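Local coordinates for penicillin-binding protein 2 (Pbp2) (Helicobacter pylori, PDB 5LP5), which probably cross-links peptidoglycan as a penicillin-binding transpeptidase of the cell-shape machinery, and is seen here in complex with MreC, at residues Val73-Gly78 with Ile119-Phe124; Arg388-Gly393 with Leu445-Leu450; Val405-Asp410 with Ser436-Pro441. All blocks are in the same frame, centred on the assembly; numbering follows the deposited sequence.

Contact 1: residues Val73-Gly78 with Ile119-Phe124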
loop_
_atom_site.group_PDB
_atom_site.type_symbol
_atom_site.label_atom_id
_atom_site.label_comp_id
_atom_site.label_asym_id
_atom_site.label_seq_id
_atom_site.Cartn_x
_atom_site.Cartn_y
_atom_site.Cartn_z
ATOM N N VAL A 73 3.268 -6.390 15.259
ATOM C CA VAL A 73 4.193 -6.839 16.292
ATOM C C VAL A 73 4.310 -8.356 16.231
ATOM O O VAL A 73 3.307 -9.061 16.273
ATOM C CB VAL A 73 3.761 -6.359 17.689
ATOM C CG1 VAL A 73 4.691 -6.902 18.765
ATOM C CG2 VAL A 73 3.737 -4.837 17.735
ATOM N N PHE A 74 5.541 -8.845 16.138
ATOM C CA PHE A 74 5.810 -10.261 15.922
ATOM C C PHE A 74 6.625 -10.868 17.063
ATOM O O PHE A 74 7.516 -10.204 17.624
ATOM C CB PHE A 74 6.623 -10.432 14.647
ATOM C CG PHE A 74 5.845 -10.234 13.384
ATOM C CD1 PHE A 74 5.477 -11.334 12.623
ATOM C CD2 PHE A 74 5.509 -8.963 12.936
ATOM C CE1 PHE A 74 4.780 -11.175 11.440
ATOM C CE2 PHE A 74 4.807 -8.795 11.756
ATOM C CZ PHE A 74 4.452 -9.903 10.999
ATOM N N LEU A 75 6.325 -12.133 17.374
ATOM C CA LEU A 75 7.142 -12.950 18.282
ATOM C C LEU A 75 7.705 -14.162 17.525
ATOM O O LEU A 75 7.102 -14.616 16.552
ATOM C CB LEU A 75 6.315 -13.400 19.481
ATOM C CG LEU A 75 5.870 -12.298 20.454
ATOM C CD1 LEU A 75 4.853 -12.839 21.454
ATOM C CD2 LEU A 75 7.051 -11.677 21.198
ATOM N N PRO A 76 8.874 -14.681 17.950
ATOM C CA PRO A 76 9.440 -15.824 17.227
ATOM C C PRO A 76 8.671 -17.125 17.527
ATOM O O PRO A 76 8.143 -17.293 18.630
ATOM C CB PRO A 76 10.887 -15.873 17.727
ATOM C CG PRO A 76 10.841 -15.262 19.087
ATOM C CD PRO A 76 9.696 -14.287 19.109
ATOM N N SER A 77 8.580 -18.013 16.538
ATOM C CA SER A 77 7.831 -19.264 16.695
ATOM C C SER A 77 8.620 -20.284 17.512
ATOM O O SER A 77 9.850 -20.311 17.472
ATOM C CB SER A 77 7.454 -19.859 15.328
ATOM O OG SER A 77 8.593 -20.140 14.527
ATOM N N GLY A 78 7.906 -21.122 18.252
ATOM C CA GLY A 78 8.535 -22.204 19.014
ATOM C C GLY A 78 9.116 -21.721 20.327
ATOM O O GLY A 78 10.274 -21.978 20.642
ATOM N N ILE A 119 5.848 -15.017 13.974
ATOM C CA ILE A 119 4.382 -15.041 14.123
ATOM C C ILE A 119 3.784 -13.674 14.514
ATOM O O ILE A 119 4.196 -13.067 15.501
ATOM C CB ILE A 119 3.964 -16.074 15.200
ATOM C CG1 ILE A 119 4.370 -17.483 14.745
ATOM C CG2 ILE A 119 2.463 -15.993 15.481
ATOM C CD1 ILE A 119 4.017 -18.618 15.692
ATOM N N LYS A 120 2.772 -13.226 13.773
ATOM C CA LYS A 120 2.179 -11.892 13.970
ATOM C C LYS A 120 1.208 -11.822 15.155
ATOM O O LYS A 120 0.093 -12.296 15.062
ATOM C CB LYS A 120 1.454 -11.431 12.688
ATOM C CG LYS A 120 0.848 -10.030 12.789
ATOM C CD LYS A 120 0.358 -9.509 11.451
ATOM C CE LYS A 120 -0.927 -10.206 11.045
ATOM N NZ LYS A 120 -1.269 -9.947 9.623
ATOM N N VAL A 121 1.604 -11.190 16.250
ATOM C CA VAL A 121 0.719 -11.088 17.424
ATOM C C VAL A 121 -0.327 -9.964 17.339
ATOM O O VAL A 121 -1.522 -10.205 17.527
ATOM C CB VAL A 121 1.508 -10.905 18.731
ATOM C CG1 VAL A 121 0.557 -10.848 19.922
ATOM C CG2 VAL A 121 2.513 -12.033 18.912
ATOM N N VAL A 122 0.125 -8.732 17.118
ATOM C CA VAL A 122 -0.782 -7.632 16.782
ATOM C C VAL A 122 -0.521 -7.226 15.355
ATOM O O VAL A 122 0.627 -7.095 14.954
ATOM C CB VAL A 122 -0.576 -6.389 17.662
ATOM C CG1 VAL A 122 -1.634 -5.352 17.347
ATOM C CG2 VAL A 122 -0.643 -6.759 19.133
ATOM N N GLY A 123 -1.586 -7.032 14.598
ATOM C CA GLY A 123 -1.483 -6.643 13.200
ATOM C C GLY A 123 -2.271 -5.374 12.975
ATOM O O GLY A 123 -2.978 -4.896 13.870
ATOM N N PHE A 124 -2.113 -4.800 11.784
ATOM C CA PHE A 124 -2.790 -3.560 11.420
ATOM C C PHE A 124 -2.648 -2.530 12.512
ATOM O O PHE A 124 -3.601 -2.275 13.236
ATOM C CB PHE A 124 -4.275 -3.814 11.216
ATOM C CG PHE A 124 -4.617 -4.361 9.877
ATOM C CD1 PHE A 124 -3.688 -5.086 9.127
ATOM C CD2 PHE A 124 -5.896 -4.167 9.371
ATOM C CE1 PHE A 124 -4.030 -5.600 7.887
ATOM C CE2 PHE A 124 -6.245 -4.677 8.140
ATOM C CZ PHE A 124 -5.309 -5.396 7.396
#

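Contact 2: residues Arg388-Gly393 with Leu445-Leu450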
loop_
_atom_site.group_PDB
_atom_site.type_symbol
_atom_site.label_atom_id
_atom_site.label_comp_id
_atom_site.label_asym_id
_atom_site.label_seq_id
_atom_site.Cartn_x
_atom_site.Cartn_y
_atom_site.Cartn_z
ATOM N N ARG A 388 -30.220 -11.319 -31.376
ATOM C CA ARG A 388 -28.968 -11.923 -30.913
ATOM C C ARG A 388 -27.770 -11.384 -31.679
ATOM O O ARG A 388 -26.657 -11.379 -31.174
ATOM C CB ARG A 388 -29.019 -13.444 -31.064
ATOM C CG ARG A 388 -29.802 -14.169 -29.962
ATOM C CD ARG A 388 -29.735 -15.692 -30.086
ATOM N NE ARG A 388 -28.351 -16.156 -29.956
ATOM C CZ ARG A 388 -27.770 -16.622 -28.843
ATOM N NH1 ARG A 388 -28.448 -16.747 -27.708
ATOM N NH2 ARG A 388 -26.484 -16.973 -28.876
ATOM N N GLU A 389 -27.992 -10.942 -32.904
ATOM C CA GLU A 389 -26.937 -10.300 -33.680
ATOM C C GLU A 389 -26.598 -8.925 -33.146
ATOM O O GLU A 389 -25.449 -8.518 -33.244
ATOM C CB GLU A 389 -27.335 -10.177 -35.152
ATOM C CG GLU A 389 -27.159 -11.454 -35.945
ATOM C CD GLU A 389 -27.759 -11.381 -37.343
ATOM O OE1 GLU A 389 -28.274 -10.303 -37.726
ATOM O OE2 GLU A 389 -27.702 -12.415 -38.059
ATOM N N VAL A 390 -27.588 -8.207 -32.614
ATOM C CA VAL A 390 -27.355 -6.881 -32.012
ATOM C C VAL A 390 -26.943 -6.947 -30.530
ATOM O O VAL A 390 -26.943 -5.913 -29.845
ATOM C CB VAL A 390 -28.557 -5.905 -32.181
ATOM C CG1 VAL A 390 -28.922 -5.747 -33.647
ATOM C CG2 VAL A 390 -29.776 -6.338 -31.383
ATOM N N GLY A 391 -26.630 -8.154 -30.044
ATOM C CA GLY A 391 -25.901 -8.354 -28.787
ATOM C C GLY A 391 -26.683 -8.720 -27.530
ATOM O O GLY A 391 -26.206 -8.447 -26.427
ATOM N N PHE A 392 -27.861 -9.331 -27.673
ATOM C CA PHE A 392 -28.723 -9.660 -26.505
ATOM C C PHE A 392 -28.600 -11.097 -25.971
ATOM O O PHE A 392 -29.033 -11.408 -24.829
ATOM C CB PHE A 392 -30.195 -9.394 -26.828
ATOM C CG PHE A 392 -30.616 -7.977 -26.607
ATOM C CD1 PHE A 392 -30.821 -7.129 -27.674
ATOM C CD2 PHE A 392 -30.807 -7.499 -25.328
ATOM C CE1 PHE A 392 -31.222 -5.823 -27.465
ATOM C CE2 PHE A 392 -31.197 -6.196 -25.113
ATOM C CZ PHE A 392 -31.406 -5.356 -26.181
ATOM N N GLY A 393 -28.028 -11.971 -26.787
ATOM C CA GLY A 393 -27.901 -13.377 -26.402
ATOM C C GLY A 393 -26.709 -13.665 -25.516
ATOM O O GLY A 393 -26.770 -14.512 -24.641
ATOM N N LEU A 445 -26.473 -1.274 -23.315
ATOM C CA LEU A 445 -25.444 -0.278 -23.629
ATOM C C LEU A 445 -24.676 -0.594 -24.907
ATOM O O LEU A 445 -24.511 0.297 -25.769
ATOM C CB LEU A 445 -24.454 -0.164 -22.462
ATOM C CG LEU A 445 -23.223 0.725 -22.669
ATOM C CD1 LEU A 445 -23.544 2.201 -22.528
ATOM C CD2 LEU A 445 -22.136 0.341 -21.691
ATOM N N ALA A 446 -24.171 -1.825 -25.022
ATOM C CA ALA A 446 -23.424 -2.218 -26.211
ATOM C C ALA A 446 -24.330 -2.101 -27.441
ATOM O O ALA A 446 -23.934 -1.590 -28.505
ATOM C CB ALA A 446 -22.901 -3.633 -26.069
ATOM N N TYR A 447 -25.546 -2.590 -27.263
ATOM C CA TYR A 447 -26.592 -2.533 -28.271
ATOM C C TYR A 447 -26.849 -1.100 -28.722
ATOM O O TYR A 447 -26.853 -0.818 -29.924
ATOM C CB TYR A 447 -27.864 -3.200 -27.682
ATOM C CG TYR A 447 -29.210 -2.820 -28.259
ATOM C CD1 TYR A 447 -29.574 -3.178 -29.554
ATOM C CD2 TYR A 447 -30.141 -2.157 -27.472
ATOM C CE1 TYR A 447 -30.822 -2.855 -30.065
ATOM C CE2 TYR A 447 -31.386 -1.825 -27.964
ATOM C CZ TYR A 447 -31.732 -2.175 -29.261
ATOM O OH TYR A 447 -32.996 -1.854 -29.719
ATOM N N THR A 448 -27.046 -0.190 -27.768
ATOM C CA THR A 448 -27.265 1.228 -28.094
ATOM C C THR A 448 -26.095 1.875 -28.899
ATOM O O THR A 448 -26.329 2.694 -29.787
ATOM C CB THR A 448 -27.505 2.043 -26.813
ATOM O OG1 THR A 448 -28.576 1.454 -26.072
ATOM C CG2 THR A 448 -27.819 3.495 -27.143
ATOM N N GLY A 449 -24.857 1.505 -28.579
ATOM C CA GLY A 449 -23.699 2.007 -29.301
ATOM C C GLY A 449 -23.473 1.340 -30.655
ATOM O O GLY A 449 -22.728 1.862 -31.489
ATOM N N LEU A 450 -24.076 0.172 -30.871
ATOM C CA LEU A 450 -24.111 -0.423 -32.205
ATOM C C LEU A 450 -25.043 0.365 -33.130
ATOM O O LEU A 450 -24.702 0.653 -34.285
ATOM C CB LEU A 450 -24.550 -1.883 -32.147
ATOM C CG LEU A 450 -24.732 -2.601 -33.491
ATOM C CD1 LEU A 450 -23.456 -2.606 -34.304
ATOM C CD2 LEU A 450 -25.184 -4.034 -33.271
#

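Contact 3: residues Val405-Asp410 with Ser436-Pro441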
loop_
_atom_site.group_PDB
_atom_site.type_symbol
_atom_site.label_atom_id
_atom_site.label_comp_id
_atom_site.label_asym_id
_atom_site.label_seq_id
_atom_site.Cartn_x
_atom_site.Cartn_y
_atom_site.Cartn_z
ATOM N N VAL A 405 -24.832 -13.842 -19.540
ATOM C CA VAL A 405 -25.552 -13.827 -20.820
ATOM C C VAL A 405 -27.015 -13.742 -20.508
ATOM O O VAL A 405 -27.478 -14.169 -19.434
ATOM C CB VAL A 405 -25.323 -15.092 -21.698
ATOM C CG1 VAL A 405 -23.855 -15.199 -22.106
ATOM C CG2 VAL A 405 -25.805 -16.377 -21.015
ATOM N N GLY A 406 -27.759 -13.227 -21.464
ATOM C CA GLY A 406 -29.181 -13.096 -21.256
ATOM C C GLY A 406 -29.955 -14.340 -21.622
ATOM O O GLY A 406 -29.464 -15.463 -21.542
ATOM N N ILE A 407 -31.196 -14.095 -21.996
ATOM C CA ILE A 407 -32.027 -15.062 -22.644
ATOM C C ILE A 407 -32.773 -14.311 -23.715
ATOM O O ILE A 407 -33.574 -13.431 -23.409
ATOM C CB ILE A 407 -33.053 -15.656 -21.666
ATOM C CG1 ILE A 407 -32.346 -16.561 -20.662
ATOM C CG2 ILE A 407 -34.114 -16.444 -22.423
ATOM C CD1 ILE A 407 -33.205 -16.915 -19.473
ATOM N N VAL A 408 -32.488 -14.636 -24.963
ATOM C CA VAL A 408 -33.342 -14.215 -26.068
ATOM C C VAL A 408 -34.286 -15.374 -26.368
ATOM O O VAL A 408 -33.903 -16.340 -27.040
ATOM C CB VAL A 408 -32.531 -13.820 -27.332
ATOM C CG1 VAL A 408 -33.459 -13.600 -28.527
ATOM C CG2 VAL A 408 -31.724 -12.560 -27.064
ATOM N N PRO A 409 -35.521 -15.289 -25.863
ATOM C CA PRO A 409 -36.374 -16.459 -25.943
ATOM C C PRO A 409 -36.718 -16.814 -27.385
ATOM O O PRO A 409 -37.048 -15.928 -28.182
ATOM C CB PRO A 409 -37.628 -16.033 -25.174
ATOM C CG PRO A 409 -37.663 -14.558 -25.349
ATOM C CD PRO A 409 -36.241 -14.119 -25.351
ATOM N N ASP A 410 -36.607 -18.103 -27.708
ATOM C CA ASP A 410 -37.042 -18.604 -28.995
ATOM C C ASP A 410 -37.807 -19.933 -28.840
ATOM O O ASP A 410 -38.139 -20.375 -27.727
ATOM C CB ASP A 410 -35.853 -18.666 -29.997
ATOM C CG ASP A 410 -34.867 -19.800 -29.712
ATOM O OD1 ASP A 410 -35.085 -20.585 -28.777
ATOM O OD2 ASP A 410 -33.862 -19.927 -30.441
ATOM N N SER A 436 -40.339 -14.008 -21.439
ATOM C CA SER A 436 -39.106 -14.708 -21.080
ATOM C C SER A 436 -37.804 -14.016 -21.575
ATOM O O SER A 436 -36.749 -14.652 -21.675
ATOM C CB SER A 436 -39.199 -16.165 -21.554
ATOM O OG SER A 436 -40.079 -16.909 -20.713
ATOM N N PHE A 437 -37.871 -12.712 -21.853
ATOM C CA PHE A 437 -36.717 -11.942 -22.374
ATOM C C PHE A 437 -35.995 -11.252 -21.218
ATOM O O PHE A 437 -36.619 -10.494 -20.478
ATOM C CB PHE A 437 -37.199 -10.886 -23.399
ATOM C CG PHE A 437 -36.118 -10.365 -24.355
ATOM C CD1 PHE A 437 -34.763 -10.403 -24.048
ATOM C CD2 PHE A 437 -36.494 -9.807 -25.580
ATOM C CE1 PHE A 437 -33.816 -9.915 -24.945
ATOM C CE2 PHE A 437 -35.550 -9.323 -26.471
ATOM C CZ PHE A 437 -34.208 -9.374 -26.152
ATOM N N LEU A 438 -34.693 -11.528 -21.083
ATOM C CA LEU A 438 -33.838 -10.888 -20.065
ATOM C C LEU A 438 -32.480 -10.386 -20.592
ATOM O O LEU A 438 -31.797 -11.054 -21.371
ATOM C CB LEU A 438 -33.589 -11.851 -18.914
ATOM C CG LEU A 438 -34.812 -12.298 -18.142
ATOM C CD1 LEU A 438 -34.395 -13.363 -17.136
ATOM C CD2 LEU A 438 -35.479 -11.115 -17.463
ATOM N N ALA A 439 -32.089 -9.205 -20.137
ATOM C CA ALA A 439 -30.820 -8.631 -20.528
ATOM C C ALA A 439 -30.168 -7.956 -19.348
ATOM O O ALA A 439 -30.812 -7.731 -18.328
ATOM C CB ALA A 439 -31.020 -7.643 -21.654
ATOM N N THR A 440 -28.870 -7.674 -19.507
ATOM C CA THR A 440 -28.063 -6.916 -18.542
ATOM C C THR A 440 -27.955 -5.487 -19.038
ATOM O O THR A 440 -27.972 -5.253 -20.238
ATOM C CB THR A 440 -26.631 -7.504 -18.395
ATOM O OG1 THR A 440 -25.972 -7.591 -19.680
ATOM C CG2 THR A 440 -26.663 -8.891 -17.731
ATOM N N PRO A 441 -27.867 -4.513 -18.117
ATOM C CA PRO A 441 -27.562 -3.143 -18.521
ATOM C C PRO A 441 -26.371 -3.021 -19.454
ATOM O O PRO A 441 -26.379 -2.159 -20.321
ATOM C CB PRO A 441 -27.291 -2.447 -17.198
ATOM C CG PRO A 441 -28.198 -3.139 -16.249
ATOM C CD PRO A 441 -28.254 -4.572 -16.698
#

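Contact 1: residues Val73-Gly78 with Ile119-Phe124
Phe74 and Lys120 face each other across an antiparallel strand pair that carries a classic beta bulge, in the PBP dimerisation domain. The lysine backbone sits over one face of the phenyl ring, its CA 3.9 Å from the Phe74 ring centroid and 25° off the ring normal, a CH-pi contact. With CG anti to the backbone N (chi1 -178°), Lys120 crosses obliquely over the same face, CB 3.6 Å from Phe74 CE1, and its NZ makes a weak hydrogen bond to Asn111 OD1. Leu148 of strand 144-152 touches both side chains.

On the face shared by Val73, Leu75, Ile119 and Val122, Leu75 reaches Val121, its CD1 3.5 Å from Val121 CG2. Helix 81-94 covers Val73 and Leu75, while helix 102-107 packs on Leu75, Val121 and Val122. Ile119 CD1 rests against Ser77 CB.

Leu75 and Ile119 exchange two backbone hydrogen bonds, and Val73 N donates to Val122 O at 2.8 Å. The bulge places Val121 and Val122 together opposite Val73: Val73 O accepts from Val121 N at 2.7 Å and, more weakly, from Val122 N at 3.3 Å.

Contact 2: residues Arg388-Gly393 with Leu445-Leu450
Phe392 meets Tyr447 edge-to-face: the phenylalanine presents its CE1-CZ edge to one face of the tyrosine ring, the centroids 4.8 Å apart and the planes inclined at 55°. CE1 of Phe392 stands over the centre of the Tyr447 ring, 3.6 Å above its plane, and the neighbouring CZ lies 3.7 Å from Tyr447 CD2.

Val390 adds a second apolar contact to the same tyrosine. Its side chain runs beside that of Tyr447, pointing the same way, and brings CG2 to 3.7 Å from Tyr447 CD1. With CG1 anti to the carbonyl carbon (chi1 -56°), the other branch, CG2, is the one turned to the tyrosine. Leu450, one helical turn after Tyr447, crosses Val390 at about a right angle and sets CD2 3.8 Å from Val390 CA. The valine is thus met by two side chains from the same side of helix 441-453.

These groups are brought together where helix 380-389 ends. The chain leaves helical geometry at Val390, and Gly391, with positive phi, carries it round to Phe392. Val408 and Ala439 pack on Phe392, and its ring makes another edge-to-face pair with Phe437. On the other partner, the hydroxyl of Tyr447 is hydrogen-bonded to Val312 O and Gly316 N, near, though not touching, the probable SxxK motif of Ser311 and Lys314.

No hydrogen bond spans the two segments; their cohesion is apolar and aromatic. Since Gly316 N can only donate and Val312 O only accept, the tyrosine hydroxyl takes a proton from one and gives its own to the other, which fixes the far end of the ring that Phe392 packs on.

Contact 3: residues Val405-Asp410 with Ser436-Pro441
Ile407 and Leu438 form a single antiparallel beta bridge between two extended loops, a hydrogen-bonded pair in which Ile407 N donates to Leu438 O and Leu438 N returns a bond to Ile407 O, both at 3.2 Å, while Gly406 CA adds a CA-H...O contact to Leu438 O.

Phe437 and Pro409 carry much of the side-chain packing. CD of the proline lies 3.9 Å from Phe437 CG and also touches Phe437 CA, while the other end of its ring reaches Ser436, CB to CB. The phenyl ring has CG anti to the backbone N (chi1 -160°), which takes it alongside Val408; the two side chains point the same way, and Val408 CG2 is 4.0 Å from Phe437 CE1. The CD1 corner of the Phe437 ring lies 3.3 Å from Ile407 O, the carbonyl that also accepts from Leu438 N.

Ile407 brings CG2 against the backbone carbonyl of Ser436, and its CD1 lies 4.4 Å from Leu438 CD1, a looser apolar contact. Helix 411-418 receives Ile407 and Ser436 through Trp413. Leu387 of helix 380-389 and Thr430 of helix 424-430 pack on Phe437, and Thr430 also touches Pro409.

Each loop then runs into a helix. Asp410, whose OD1 accepts from Trp413 N, is the N-cap of helix 411-418. The Thr440 side chain caps a backbone N at the start of helix 441-453, while Gln443 OE1 accepts from Thr440 N. An isolated beta bridge thus joins two loops, each ending in a helix N-cap, within the helical part of the penicillin-binding transpeptidase domain.

Overall arrangement
From the N terminus, contact 1 comes first: strand 63-76 gives way to helices 81-94 and 102-107, and strand 118-125 returns to pair with it, closing that excursion within the dimerisation region. The chain then enters the transpeptidase region, where contact 2 joins the end of helix 380-389 to helix 441-453. Contact 3 is nested inside that loop, bridging the segment before helix 411-418 to the one leading into helix 441-453. Contacts 2 and 3 touch, through Phe392 and Gly393 against Val405, Val408 and Ala439, with centres about 11 Å apart. Contact 1 lies on the opposite side of the chain's centre, its centre about 54 Å from that of contact 2.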